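Local structure of TSC1 N-terminal domain (Chaetomium thermophilum, 7A0M) at residues 332-337 and 388-393; 326-331 and 374-379; 197-202 and 307-312; 240-245 and 314-319. The protein is probably the TSC1 (hamartin) subunit of the TSC complex, which restrains mTORC1, and its N-terminal helical domain probably binds phosphoinositides at the lysosome. All coordinates share one frame; numbering follows the deposited sequence.

Interaction 1. Residues 332-337 and 388-393; sequences GLYPIN and ETEKTN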
loop_
_atom_site.group_PDB
_atom_site.type_symbol
_atom_site.label_atom_id
_atom_site.label_comp_id
_atom_site.label_asym_id
_atom_site.label_seq_id
_atom_site.Cartn_x
_atom_site.Cartn_y
_atom_site.Cartn_z
ATOM N N GLY B 332 0.340 10.562 -4.777
ATOM C CA GLY B 332 1.004 11.237 -3.676
ATOM C C GLY B 332 0.413 12.594 -3.354
ATOM O O GLY B 332 0.410 13.011 -2.191
ATOM N N LEU B 333 -0.095 13.300 -4.365
ATOM C CA LEU B 333 -0.594 14.658 -4.183
ATOM C C LEU B 333 -2.087 14.696 -3.867
ATOM O O LEU B 333 -2.509 15.405 -2.949
ATOM C CB LEU B 333 -0.291 15.499 -5.427
ATOM C CG LEU B 333 1.196 15.716 -5.711
ATOM C CD1 LEU B 333 1.401 16.624 -6.916
ATOM C CD2 LEU B 333 1.889 16.281 -4.484
ATOM N N TYR B 334 -2.898 13.956 -4.623
ATOM C CA TYR B 334 -4.351 13.945 -4.442
ATOM C C TYR B 334 -4.854 12.509 -4.492
ATOM O O TYR B 334 -5.524 12.098 -5.446
ATOM C CB TYR B 334 -5.039 14.814 -5.498
ATOM C CG TYR B 334 -4.732 16.287 -5.358
ATOM C CD1 TYR B 334 -3.634 16.853 -5.993
ATOM C CD2 TYR B 334 -5.537 17.112 -4.584
ATOM C CE1 TYR B 334 -3.348 18.197 -5.864
ATOM C CE2 TYR B 334 -5.259 18.458 -4.448
ATOM C CZ TYR B 334 -4.164 18.995 -5.091
ATOM O OH TYR B 334 -3.883 20.336 -4.959
ATOM N N PRO B 335 -4.542 11.711 -3.466
ATOM C CA PRO B 335 -4.958 10.296 -3.493
ATOM C C PRO B 335 -6.462 10.097 -3.467
ATOM O O PRO B 335 -6.983 9.270 -4.226
ATOM C CB PRO B 335 -4.293 9.720 -2.235
ATOM C CG PRO B 335 -4.141 10.897 -1.329
ATOM C CD PRO B 335 -3.823 12.052 -2.228
ATOM N N ILE B 336 -7.177 10.828 -2.610
ATOM C CA ILE B 336 -8.614 10.610 -2.465
ATOM C C ILE B 336 -9.343 10.957 -3.758
ATOM O O ILE B 336 -10.259 10.242 -4.184
ATOM C CB ILE B 336 -9.158 11.412 -1.270
ATOM C CG1 ILE B 336 -8.407 11.029 0.006
ATOM C CG2 ILE B 336 -10.650 11.172 -1.099
ATOM C CD1 ILE B 336 -8.809 11.836 1.219
ATOM N N ASN B 337 -8.950 12.057 -4.404
ATOM C CA ASN B 337 -9.540 12.400 -5.693
ATOM C C ASN B 337 -9.103 11.434 -6.788
ATOM O O ASN B 337 -9.880 11.150 -7.707
ATOM C CB ASN B 337 -9.183 13.836 -6.074
ATOM C CG ASN B 337 -9.992 14.860 -5.302
ATOM O OD1 ASN B 337 -11.027 15.330 -5.772
ATOM N ND2 ASN B 337 -9.524 15.208 -4.110
ATOM N N GLU B 388 -13.430 16.544 -0.530
ATOM C CA GLU B 388 -13.567 17.991 -0.646
ATOM C C GLU B 388 -12.373 18.715 -0.030
ATOM O O GLU B 388 -11.719 19.531 -0.689
ATOM C CB GLU B 388 -14.868 18.451 0.017
ATOM C CG GLU B 388 -16.129 18.031 -0.713
ATOM C CD GLU B 388 -16.160 18.529 -2.144
ATOM O OE1 GLU B 388 -16.104 17.690 -3.067
ATOM O OE2 GLU B 388 -16.230 19.760 -2.344
ATOM N N THR B 389 -12.079 18.430 1.242
ATOM C CA THR B 389 -11.028 19.155 1.947
ATOM C C THR B 389 -9.635 18.837 1.420
ATOM O O THR B 389 -8.718 19.639 1.620
ATOM C CB THR B 389 -11.092 18.862 3.447
ATOM O OG1 THR B 389 -11.077 17.445 3.661
ATOM C CG2 THR B 389 -12.358 19.452 4.051
ATOM N N GLU B 390 -9.450 17.690 0.760
ATOM C CA GLU B 390 -8.172 17.420 0.109
ATOM C C GLU B 390 -7.859 18.485 -0.935
ATOM O O GLU B 390 -6.702 18.896 -1.092
ATOM C CB GLU B 390 -8.184 16.031 -0.525
ATOM C CG GLU B 390 -6.919 15.701 -1.301
ATOM C CD GLU B 390 -6.947 14.309 -1.891
ATOM O OE1 GLU B 390 -6.521 13.364 -1.196
ATOM O OE2 GLU B 390 -7.405 14.155 -3.043
ATOM N N LYS B 391 -8.880 18.947 -1.655
ATOM C CA LYS B 391 -8.698 20.026 -2.617
ATOM C C LYS B 391 -8.723 21.393 -1.944
ATOM O O LYS B 391 -8.107 22.339 -2.448
ATOM C CB LYS B 391 -9.776 19.947 -3.698
ATOM C CG LYS B 391 -9.706 18.688 -4.550
ATOM C CD LYS B 391 -10.850 18.628 -5.549
ATOM C CE LYS B 391 -12.193 18.538 -4.840
ATOM N NZ LYS B 391 -13.319 18.359 -5.798
ATOM N N THR B 392 -9.421 21.514 -0.814
ATOM C CA THR B 392 -9.650 22.802 -0.171
ATOM C C THR B 392 -8.563 23.157 0.840
ATOM O O THR B 392 -8.152 24.320 0.922
ATOM C CB THR B 392 -11.028 22.798 0.508
ATOM O OG1 THR B 392 -12.047 23.025 -0.474
ATOM C CG2 THR B 392 -11.122 23.871 1.587
ATOM N N ASN B 393 -8.062 22.178 1.591
ATOM C CA ASN B 393 -7.054 22.441 2.611
ATOM C C ASN B 393 -5.676 22.511 1.961
ATOM O O ASN B 393 -5.239 21.551 1.317
ATOM C CB ASN B 393 -7.092 21.361 3.691
ATOM C CG ASN B 393 -6.320 21.750 4.940
ATOM O OD1 ASN B 393 -5.274 22.393 4.867
ATOM N ND2 ASN B 393 -6.841 21.360 6.097
#
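At the N-terminus of helix 335-343, where Tyr334 holds the N-cap position, the carboxylate of Glu390 from the short helix 389-392 accepts the N-H groups of Ile336 and Asn337. Its two oxygens divide the work. OE1 of Glu390 takes the backbone N of Ile336 at 3.0 Å through its syn lone pair, while OE2 of Glu390 accepts both the backbone N (2.9 Å) and ND2 (2.6 Å) of Asn337. These last two donors arrive from one face of the carboxylate plane, N on the syn side and ND2 on the anti side, the latter nearly straight at 173°. Three N-H groups thus fix the rotation of the carboxylate, and the positive end of the helix dipole probably helps to keep it ionised. Asn381 ND2 gives OE1 a further hydrogen bond. Reach comes from an extended chain, with CG of Glu390 anti to its backbone N (chi1 176°). The Lys391 side chain crosses that of Asn337 at about a right angle, its CD 3.3 Å from Asn337 OD1.

Interaction 2. Residues 326-331 and 374-379; sequences YFTILY and KQHLLH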
loop_
_atom_site.group_PDB
_atom_site.type_symbol
_atom_site.label_atom_id
_atom_site.label_comp_id
_atom_site.label_asym_id
_atom_site.label_seq_id
_atom_site.Cartn_x
_atom_site.Cartn_y
_atom_site.Cartn_z
ATOM N N TYR B 326 4.001 8.541 -12.965
ATOM C CA TYR B 326 2.866 9.458 -13.019
ATOM C C TYR B 326 1.778 9.043 -12.037
ATOM O O TYR B 326 1.163 9.896 -11.387
ATOM C CB TYR B 326 2.318 9.526 -14.444
ATOM C CG TYR B 326 1.261 10.585 -14.651
ATOM C CD1 TYR B 326 1.437 11.873 -14.164
ATOM C CD2 TYR B 326 0.094 10.301 -15.348
ATOM C CE1 TYR B 326 0.474 12.848 -14.357
ATOM C CE2 TYR B 326 -0.874 11.269 -15.547
ATOM C CZ TYR B 326 -0.678 12.541 -15.050
ATOM O OH TYR B 326 -1.638 13.506 -15.245
ATOM N N PHE B 327 1.522 7.737 -11.920
ATOM C CA PHE B 327 0.605 7.249 -10.893
ATOM C C PHE B 327 1.078 7.657 -9.504
ATOM O O PHE B 327 0.276 8.086 -8.667
ATOM C CB PHE B 327 0.471 5.727 -10.993
ATOM C CG PHE B 327 -0.530 5.132 -10.034
ATOM C CD1 PHE B 327 -0.190 4.881 -8.711
ATOM C CD2 PHE B 327 -1.806 4.804 -10.462
ATOM C CE1 PHE B 327 -1.108 4.332 -7.834
ATOM C CE2 PHE B 327 -2.727 4.252 -9.588
ATOM C CZ PHE B 327 -2.377 4.016 -8.275
ATOM N N THR B 328 2.382 7.526 -9.245
ATOM C CA THR B 328 2.919 7.839 -7.926
ATOM C C THR B 328 2.713 9.307 -7.571
ATOM O O THR B 328 2.317 9.632 -6.446
ATOM C CB THR B 328 4.404 7.476 -7.871
ATOM O OG1 THR B 328 4.549 6.052 -7.924
ATOM C CG2 THR B 328 5.042 7.999 -6.593
ATOM N N ILE B 329 2.963 10.210 -8.522
ATOM C CA ILE B 329 2.863 11.632 -8.210
ATOM C C ILE B 329 1.404 12.057 -8.078
ATOM O O ILE B 329 1.078 12.922 -7.256
ATOM C CB ILE B 329 3.623 12.471 -9.259
ATOM C CG1 ILE B 329 3.857 13.892 -8.742
ATOM C CG2 ILE B 329 2.887 12.501 -10.593
ATOM C CD1 ILE B 329 4.691 13.946 -7.480
ATOM N N LEU B 330 0.503 11.462 -8.864
ATOM C CA LEU B 330 -0.918 11.764 -8.717
ATOM C C LEU B 330 -1.455 11.220 -7.400
ATOM O O LEU B 330 -2.185 11.913 -6.679
ATOM C CB LEU B 330 -1.707 11.188 -9.894
ATOM C CG LEU B 330 -1.488 11.797 -11.278
ATOM C CD1 LEU B 330 -2.303 11.039 -12.315
ATOM C CD2 LEU B 330 -1.852 13.273 -11.283
ATOM N N TYR B 331 -1.101 9.977 -7.070
ATOM C CA TYR B 331 -1.539 9.383 -5.813
ATOM C C TYR B 331 -0.886 10.063 -4.616
ATOM O O TYR B 331 -1.492 10.135 -3.540
ATOM C CB TYR B 331 -1.231 7.886 -5.817
ATOM C CG TYR B 331 -1.576 7.167 -4.534
ATOM C CD1 TYR B 331 -2.890 6.839 -4.230
ATOM C CD2 TYR B 331 -0.584 6.802 -3.634
ATOM C CE1 TYR B 331 -3.209 6.176 -3.060
ATOM C CE2 TYR B 331 -0.892 6.139 -2.462
ATOM C CZ TYR B 331 -2.207 5.829 -2.180
ATOM O OH TYR B 331 -2.515 5.168 -1.015
ATOM N N LYS B 374 -0.841 -2.248 -6.015
ATOM C CA LYS B 374 0.016 -3.157 -5.266
ATOM C C LYS B 374 1.415 -2.599 -5.043
ATOM O O LYS B 374 2.250 -3.288 -4.446
ATOM C CB LYS B 374 0.115 -4.493 -6.003
ATOM C CG LYS B 374 -1.211 -5.207 -6.194
ATOM C CD LYS B 374 -1.010 -6.535 -6.906
ATOM C CE LYS B 374 -2.336 -7.190 -7.253
ATOM N NZ LYS B 374 -2.141 -8.427 -8.058
ATOM N N GLN B 375 1.693 -1.381 -5.507
ATOM C CA GLN B 375 2.991 -0.748 -5.332
ATOM C C GLN B 375 2.971 0.405 -4.339
ATOM O O GLN B 375 4.027 0.990 -4.075
ATOM C CB GLN B 375 3.511 -0.233 -6.679
ATOM C CG GLN B 375 3.944 -1.306 -7.660
ATOM C CD GLN B 375 4.326 -0.726 -9.010
ATOM O OE1 GLN B 375 4.155 0.469 -9.255
ATOM N NE2 GLN B 375 4.849 -1.569 -9.892
ATOM N N HIS B 376 1.812 0.752 -3.781
ATOM C CA HIS B 376 1.692 1.957 -2.974
ATOM C C HIS B 376 1.018 1.666 -1.641
ATOM O O HIS B 376 0.006 0.960 -1.581
ATOM C CB HIS B 376 0.919 3.041 -3.729
ATOM C CG HIS B 376 1.680 3.625 -4.880
ATOM N ND1 HIS B 376 1.792 2.989 -6.097
ATOM C CD2 HIS B 376 2.378 4.779 -4.993
ATOM C CE1 HIS B 376 2.520 3.729 -6.913
ATOM N NE2 HIS B 376 2.888 4.822 -6.267
ATOM N N LEU B 377 1.589 2.227 -0.578
ATOM C CA LEU B 377 1.020 2.135 0.756
ATOM C C LEU B 377 -0.236 2.995 0.865
ATOM O O LEU B 377 -0.499 3.869 0.032
ATOM C CB LEU B 377 2.042 2.579 1.803
ATOM C CG LEU B 377 3.364 1.813 1.857
ATOM C CD1 LEU B 377 4.406 2.618 2.617
ATOM C CD2 LEU B 377 3.168 0.447 2.491
ATOM N N LEU B 378 -1.020 2.733 1.909
ATOM C CA LEU B 378 -2.156 3.589 2.222
ATOM C C LEU B 378 -1.685 5.013 2.496
ATOM O O LEU B 378 -0.741 5.234 3.261
ATOM C CB LEU B 378 -2.917 3.040 3.429
ATOM C CG LEU B 378 -4.150 3.835 3.868
ATOM C CD1 LEU B 378 -5.240 3.778 2.806
ATOM C CD2 LEU B 378 -4.670 3.335 5.207
ATOM N N HIS B 379 -2.349 5.979 1.867
ATOM C CA HIS B 379 -1.941 7.374 1.958
ATOM C C HIS B 379 -2.453 7.989 3.259
ATOM O O HIS B 379 -3.579 7.706 3.677
ATOM C CB HIS B 379 -2.476 8.161 0.763
ATOM C CG HIS B 379 -1.775 9.463 0.531
ATOM N ND1 HIS B 379 -1.956 10.562 1.343
ATOM C CD2 HIS B 379 -0.909 9.850 -0.436
ATOM C CE1 HIS B 379 -1.221 11.565 0.895
ATOM N NE2 HIS B 379 -0.577 11.158 -0.185
#
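Tyr331 extends from helix 323-333 toward residues 376-379, CG standing anti to the backbone N (chi1 177°) and CB directed at the other segment. Along the ring, CD2 of Tyr331 lies 3.8 Å from CD2 of His376. CE2 and CZ of Tyr331 both lie 3.4 Å from the carbonyl O of Leu377; CE2 also meets CB of His376, and CZ meets CB of His379. At the tip, OH of Tyr331 donates to the carbonyl O of Leu377 at 2.6 Å, tilted 16° from the carbonyl plane. The edge of the His379 ring is turned to one face of the tyrosine, the planes 86° apart, which makes a T-shaped pair. With Phe327 and His376 these rings form an aromatic cluster that joins the helix to the loop after helix 357-373, where the second subunit, another copy of this protein, also packs: its Leu378 touches Tyr331. A phenylalanine in place of Tyr331 would probably leave the Leu377 carbonyl without this donor and the loop less firmly held to the helix. His376 is gripped at both ring nitrogens: NE2 shares a hydrogen bond of 2.6 Å with OG1 of Thr328, at the edge of the imidazole, and ND1 bonds to the carbonyl O of Phe372. Phe327 comes over one face of that imidazole, its CD1 3.5 Å from CE1 of His376, the two planes oblique to each other.

Interaction 3. Residues 197-202 and 307-312; sequences LRREHR and DKVLLD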
loop_
_atom_site.group_PDB
_atom_site.type_symbol
_atom_site.label_atom_id
_atom_site.label_comp_id
_atom_site.label_asym_id
_atom_site.label_seq_id
_atom_site.Cartn_x
_atom_site.Cartn_y
_atom_site.Cartn_z
ATOM N N LEU B 197 5.026 24.403 -29.715
ATOM C CA LEU B 197 3.891 24.394 -30.629
ATOM C C LEU B 197 4.252 23.849 -32.004
ATOM O O LEU B 197 3.352 23.455 -32.755
ATOM C CB LEU B 197 3.307 25.801 -30.764
ATOM C CG LEU B 197 2.620 26.362 -29.518
ATOM C CD1 LEU B 197 2.268 27.827 -29.712
ATOM C CD2 LEU B 197 1.378 25.548 -29.192
ATOM N N ARG B 198 5.535 23.819 -32.354
ATOM C CA ARG B 198 5.970 23.246 -33.620
ATOM C C ARG B 198 6.272 21.764 -33.434
ATOM O O ARG B 198 7.055 21.389 -32.555
ATOM C CB ARG B 198 7.199 23.979 -34.159
ATOM C CG ARG B 198 6.916 25.385 -34.677
ATOM C CD ARG B 198 6.019 25.380 -35.913
ATOM N NE ARG B 198 4.610 25.594 -35.585
ATOM C CZ ARG B 198 3.655 24.679 -35.727
ATOM N NH1 ARG B 198 3.948 23.476 -36.203
ATOM N NH2 ARG B 198 2.404 24.971 -35.400
ATOM N N ARG B 199 5.642 20.930 -34.264
ATOM C CA ARG B 199 5.807 19.484 -34.142
ATOM C C ARG B 199 7.255 19.065 -34.368
ATOM O O ARG B 199 7.784 18.215 -33.641
ATOM C CB ARG B 199 4.881 18.774 -35.128
ATOM C CG ARG B 199 5.397 17.439 -35.634
ATOM C CD ARG B 199 4.533 16.922 -36.769
ATOM N NE ARG B 199 4.286 17.953 -37.771
ATOM C CZ ARG B 199 5.089 18.203 -38.800
ATOM N NH1 ARG B 199 6.197 17.495 -38.966
ATOM N NH2 ARG B 199 4.784 19.163 -39.663
ATOM N N GLU B 200 7.914 19.655 -35.365
ATOM C CA GLU B 200 9.298 19.311 -35.670
ATOM C C GLU B 200 10.273 19.726 -34.573
ATOM O O GLU B 200 11.436 19.310 -34.618
ATOM C CB GLU B 200 9.715 19.939 -37.003
ATOM C CG GLU B 200 9.711 21.462 -37.026
ATOM C CD GLU B 200 8.333 22.047 -37.286
ATOM O OE1 GLU B 200 7.356 21.271 -37.355
ATOM O OE2 GLU B 200 8.228 23.284 -37.423
ATOM N N HIS B 201 9.836 20.524 -33.599
ATOM C CA HIS B 201 10.703 20.994 -32.529
ATOM C C HIS B 201 10.261 20.522 -31.150
ATOM O O HIS B 201 10.897 20.889 -30.155
ATOM C CB HIS B 201 10.758 22.529 -32.525
ATOM C CG HIS B 201 11.436 23.119 -33.721
ATOM N ND1 HIS B 201 12.450 22.476 -34.398
ATOM C CD2 HIS B 201 11.242 24.296 -34.363
ATOM C CE1 HIS B 201 12.853 23.232 -35.404
ATOM N NE2 HIS B 201 12.137 24.342 -35.405
ATOM N N ARG B 202 9.197 19.720 -31.062
ATOM C CA ARG B 202 8.616 19.388 -29.763
ATOM C C ARG B 202 9.519 18.474 -28.943
ATOM O O ARG B 202 9.666 18.668 -27.731
ATOM C CB ARG B 202 7.244 18.751 -29.963
ATOM C CG ARG B 202 6.432 18.605 -28.693
ATOM C CD ARG B 202 4.981 18.352 -29.041
ATOM N NE ARG B 202 4.447 19.442 -29.852
ATOM C CZ ARG B 202 3.485 19.300 -30.758
ATOM N NH1 ARG B 202 2.944 18.110 -30.972
ATOM N NH2 ARG B 202 3.065 20.351 -31.450
ATOM N N ASP B 307 -0.531 20.897 -33.731
ATOM C CA ASP B 307 0.233 20.128 -34.709
ATOM C C ASP B 307 0.705 18.861 -34.011
ATOM O O ASP B 307 1.690 18.876 -33.270
ATOM C CB ASP B 307 1.400 20.952 -35.241
ATOM C CG ASP B 307 2.007 20.366 -36.499
ATOM O OD1 ASP B 307 1.370 19.481 -37.104
ATOM O OD2 ASP B 307 3.116 20.793 -36.886
ATOM N N LYS B 308 -0.005 17.762 -34.248
ATOM C CA LYS B 308 0.293 16.511 -33.568
ATOM C C LYS B 308 1.584 15.898 -34.091
ATOM O O LYS B 308 1.894 15.980 -35.282
ATOM C CB LYS B 308 -0.852 15.517 -33.751
ATOM C CG LYS B 308 -2.175 15.947 -33.144
ATOM C CD LYS B 308 -3.159 14.784 -33.123
ATOM C CE LYS B 308 -3.191 14.058 -34.463
ATOM N NZ LYS B 308 -4.098 12.876 -34.440
ATOM N N VAL B 309 2.331 15.266 -33.192
ATOM C CA VAL B 309 3.418 14.380 -33.580
ATOM C C VAL B 309 2.829 12.984 -33.729
ATOM O O VAL B 309 2.276 12.427 -32.773
ATOM C CB VAL B 309 4.556 14.397 -32.548
ATOM C CG1 VAL B 309 5.665 13.442 -32.968
ATOM C CG2 VAL B 309 5.092 15.807 -32.371
ATOM N N LEU B 310 2.945 12.417 -34.924
ATOM C CA LEU B 310 2.342 11.126 -35.204
ATOM C C LEU B 310 3.215 10.004 -34.653
ATOM O O LEU B 310 4.349 10.217 -34.213
ATOM C CB LEU B 310 2.116 10.955 -36.705
ATOM C CG LEU B 310 1.383 12.112 -37.389
ATOM C CD1 LEU B 310 1.250 11.863 -38.883
ATOM C CD2 LEU B 310 0.021 12.350 -36.749
ATOM N N LEU B 311 2.671 8.791 -34.675
ATOM C CA LEU B 311 3.421 7.635 -34.209
ATOM C C LEU B 311 4.605 7.388 -35.133
ATOM O O LEU B 311 4.454 7.342 -36.357
ATOM C CB LEU B 311 2.521 6.401 -34.157
ATOM C CG LEU B 311 3.139 5.116 -33.599
ATOM C CD1 LEU B 311 3.122 5.116 -32.078
ATOM C CD2 LEU B 311 2.421 3.890 -34.146
ATOM N N ASP B 312 5.788 7.240 -34.541
ATOM C CA ASP B 312 6.998 6.933 -35.291
ATOM C C ASP B 312 7.211 5.425 -35.284
ATOM O O ASP B 312 7.667 4.864 -34.279
ATOM C CB ASP B 312 8.206 7.659 -34.696
ATOM C CG ASP B 312 9.454 7.519 -35.552
ATOM O OD1 ASP B 312 9.360 6.964 -36.667
ATOM O OD2 ASP B 312 10.531 7.969 -35.106
#
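Asp307 meets three arginines, two through its carboxylate and one through its carbonyl. The charged interactions form a salt-bridge network. NH1 of Arg198 reaches OD2 of Asp307 at 2.9 Å, within its own guanidinium plane but on the anti side of the oxygen; bends at chi2 and chi3 bring the group back, since its CB points away. Arg199 stands almost perpendicular, guanidinium and carboxylate planes 86° apart, and its NE makes only weak bonds, at 3.2 Å to OD2 and 3.4 Å to OD1 of Asp307. Two arginines probably stabilise the ionised carboxylate, an effect that Glu200 OE1, 4.3 Å from Asp307 OD2, probably opposes in part. Hydrogen bonding to the backbone comes from Arg202, whose NH1 and NH2 both grip the carbonyl O of Asp307 end-on, each at 2.7 Å. Nonpolar contact comes from Val309, whose CG2 lies 3.7 Å from CG of Arg199. This surface contact ties the loop from helix 267-278 to helix 323-333 onto the start of helix 199-214, while Arg202 also forms a salt bridge with Asp239, between helices 228-238 and 242-255.

Interaction 4. Residues 240-245 and 314-319; sequences ESTFTV and DYDGHS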
loop_
_atom_site.group_PDB
_atom_site.type_symbol
_atom_site.label_atom_id
_atom_site.label_comp_id
_atom_site.label_asym_id
_atom_site.label_seq_id
_atom_site.Cartn_x
_atom_site.Cartn_y
_atom_site.Cartn_z
ATOM N N GLU B 240 0.663 11.316 -30.688
ATOM C CA GLU B 240 0.534 9.880 -30.867
ATOM C C GLU B 240 1.871 9.155 -30.887
ATOM O O GLU B 240 1.890 7.927 -31.033
ATOM C CB GLU B 240 -0.236 9.585 -32.162
ATOM C CG GLU B 240 -1.618 10.223 -32.197
ATOM C CD GLU B 240 -2.344 9.995 -33.507
ATOM O OE1 GLU B 240 -1.746 9.397 -34.426
ATOM O OE2 GLU B 240 -3.513 10.420 -33.617
ATOM N N SER B 241 2.983 9.871 -30.743
ATOM C CA SER B 241 4.294 9.251 -30.631
ATOM C C SER B 241 4.553 8.870 -29.179
ATOM O O SER B 241 4.444 9.712 -28.282
ATOM C CB SER B 241 5.388 10.194 -31.136
ATOM O OG SER B 241 6.677 9.677 -30.850
ATOM N N THR B 242 4.880 7.595 -28.951
ATOM C CA THR B 242 5.197 7.142 -27.600
ATOM C C THR B 242 6.374 7.919 -27.021
ATOM O O THR B 242 6.401 8.221 -25.822
ATOM C CB THR B 242 5.495 5.643 -27.603
ATOM O OG1 THR B 242 4.454 4.949 -28.301
ATOM C CG2 THR B 242 5.581 5.112 -26.179
ATOM N N PHE B 243 7.353 8.258 -27.862
ATOM C CA PHE B 243 8.522 8.992 -27.392
ATOM C C PHE B 243 8.156 10.411 -26.972
ATOM O O PHE B 243 8.610 10.892 -25.927
ATOM C CB PHE B 243 9.593 9.009 -28.483
ATOM C CG PHE B 243 10.897 9.613 -28.048
ATOM C CD1 PHE B 243 11.813 8.870 -27.325
ATOM C CD2 PHE B 243 11.213 10.920 -28.381
ATOM C CE1 PHE B 243 13.017 9.423 -26.927
ATOM C CE2 PHE B 243 12.415 11.477 -27.989
ATOM C CZ PHE B 243 13.318 10.729 -27.260
ATOM N N THR B 244 7.342 11.099 -27.777
ATOM C CA THR B 244 6.976 12.478 -27.466
ATOM C C THR B 244 6.167 12.554 -26.176
ATOM O O THR B 244 6.453 13.374 -25.296
ATOM C CB THR B 244 6.190 13.087 -28.626
ATOM O OG1 THR B 244 6.927 12.921 -29.844
ATOM C CG2 THR B 244 5.948 14.569 -28.385
ATOM N N VAL B 245 5.140 11.709 -26.056
ATOM C CA VAL B 245 4.278 11.735 -24.875
ATOM C C VAL B 245 5.074 11.394 -23.620
ATOM O O VAL B 245 4.841 11.962 -22.546
ATOM C CB VAL B 245 3.086 10.780 -25.071
ATOM C CG1 VAL B 245 2.237 10.723 -23.818
ATOM C CG2 VAL B 245 2.251 11.217 -26.265
ATOM N N ASP B 314 9.424 3.553 -36.284
ATOM C CA ASP B 314 10.790 3.037 -36.174
ATOM C C ASP B 314 11.178 2.776 -34.721
ATOM O O ASP B 314 11.827 1.767 -34.431
ATOM C CB ASP B 314 11.774 4.007 -36.832
ATOM C CG ASP B 314 11.567 4.123 -38.318
ATOM O OD1 ASP B 314 10.598 4.802 -38.715
ATOM O OD2 ASP B 314 12.372 3.552 -39.088
ATOM N N TYR B 315 10.796 3.667 -33.789
ATOM C CA TYR B 315 11.200 3.524 -32.387
ATOM C C TYR B 315 10.070 3.513 -31.381
ATOM O O TYR B 315 10.313 3.086 -30.248
ATOM C CB TYR B 315 12.204 4.600 -31.935
ATOM C CG TYR B 315 13.597 4.520 -32.530
ATOM C CD1 TYR B 315 14.056 3.351 -33.117
ATOM C CD2 TYR B 315 14.492 5.584 -32.401
ATOM C CE1 TYR B 315 15.325 3.262 -33.637
ATOM C CE2 TYR B 315 15.766 5.503 -32.908
ATOM C CZ TYR B 315 16.178 4.343 -33.523
ATOM O OH TYR B 315 17.452 4.253 -34.028
ATOM N N ASP B 316 8.865 3.959 -31.721
ATOM C CA ASP B 316 7.836 4.110 -30.699
ATOM C C ASP B 316 7.297 2.756 -30.249
ATOM O O ASP B 316 6.875 1.938 -31.072
ATOM C CB ASP B 316 6.691 4.990 -31.212
ATOM C CG ASP B 316 7.038 6.458 -31.213
ATOM O OD1 ASP B 316 7.923 6.866 -30.432
ATOM O OD2 ASP B 316 6.441 7.205 -32.015
ATOM N N GLY B 317 7.314 2.531 -28.936
ATOM C CA GLY B 317 6.795 1.315 -28.352
ATOM C C GLY B 317 5.295 1.362 -28.109
ATOM O O GLY B 317 4.588 2.281 -28.526
ATOM N N HIS B 318 4.810 0.334 -27.413
ATOM C CA HIS B 318 3.389 0.152 -27.137
ATOM C C HIS B 318 2.985 0.563 -25.727
ATOM O O HIS B 318 1.803 0.461 -25.384
ATOM C CB HIS B 318 2.997 -1.308 -27.388
ATOM C CG HIS B 318 3.237 -1.760 -28.795
ATOM N ND1 HIS B 318 2.754 -1.069 -29.886
ATOM C CD2 HIS B 318 3.920 -2.817 -29.293
ATOM C CE1 HIS B 318 3.120 -1.687 -30.994
ATOM N NE2 HIS B 318 3.829 -2.751 -30.662
ATOM N N SER B 319 3.926 1.019 -24.904
ATOM C CA SER B 319 3.610 1.462 -23.556
ATOM C C SER B 319 4.466 2.666 -23.193
ATOM O O SER B 319 5.595 2.813 -23.668
ATOM C CB SER B 319 3.822 0.339 -22.531
ATOM O OG SER B 319 5.187 -0.031 -22.449
#
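The side chains of Asp316 and Thr242 run antiparallel alongside one another at the N-terminus of helix 242-255, where Ser241 is the N-cap. With CG anti to its carbonyl carbon (chi1 -77°), Asp316 sets its carboxylate beside the first helical N-H groups. OD1 of Asp316 accepts the backbone N of Phe243 at 3.0 Å, from above the carboxylate plane (55° out). OD2 of Asp316 takes OG of Ser241 at 2.7 Å on its syn side, and also receives the backbone N of Asp312. The same Ser241 OG accepts weakly from Phe243 N and Thr244 N. A third donor of the helix start, OG1 of Thr242, gives its hydrogen to the carbonyl O of Gly317 at 2.7 Å, and CG2 of Thr242 rests 3.4 Å from the carbonyl O of Ser319. Replacing Asp316 by alanine removes the carboxylate and is likely to leave Ser241 OG and the backbone N of Phe243 and Asp312 without this acceptor, with the loop freer to move. Residues 314-319 lie across the start of helix 242-255, on the way from helix 267-278 to helix 323-333, and Trp280 also bonds to Thr242 OG1.

How the interactions relate
Interactions 1 and 2 are buried and share helix 323-333; they touch where His379 NE2 bonds to Gly332 O and its ring packs on Pro335. Interactions 3 and 4 lie nearer the surface, 3 the more exposed, and both fasten the loop between helices 267-278 and 323-333; Lys308 forms a salt bridge with Glu240 across them. Nearest atoms of interactions 2 and 4 are about 9 Å apart. Aromatic packing sets interaction 2 apart, whereas arginine-aspartate pairs dominate interaction 3. A carboxylate meeting the N-terminus of a helix recurs in interactions 1 and 4, buried in the first and partly exposed in the second. The second subunit reaches interaction 2 alone.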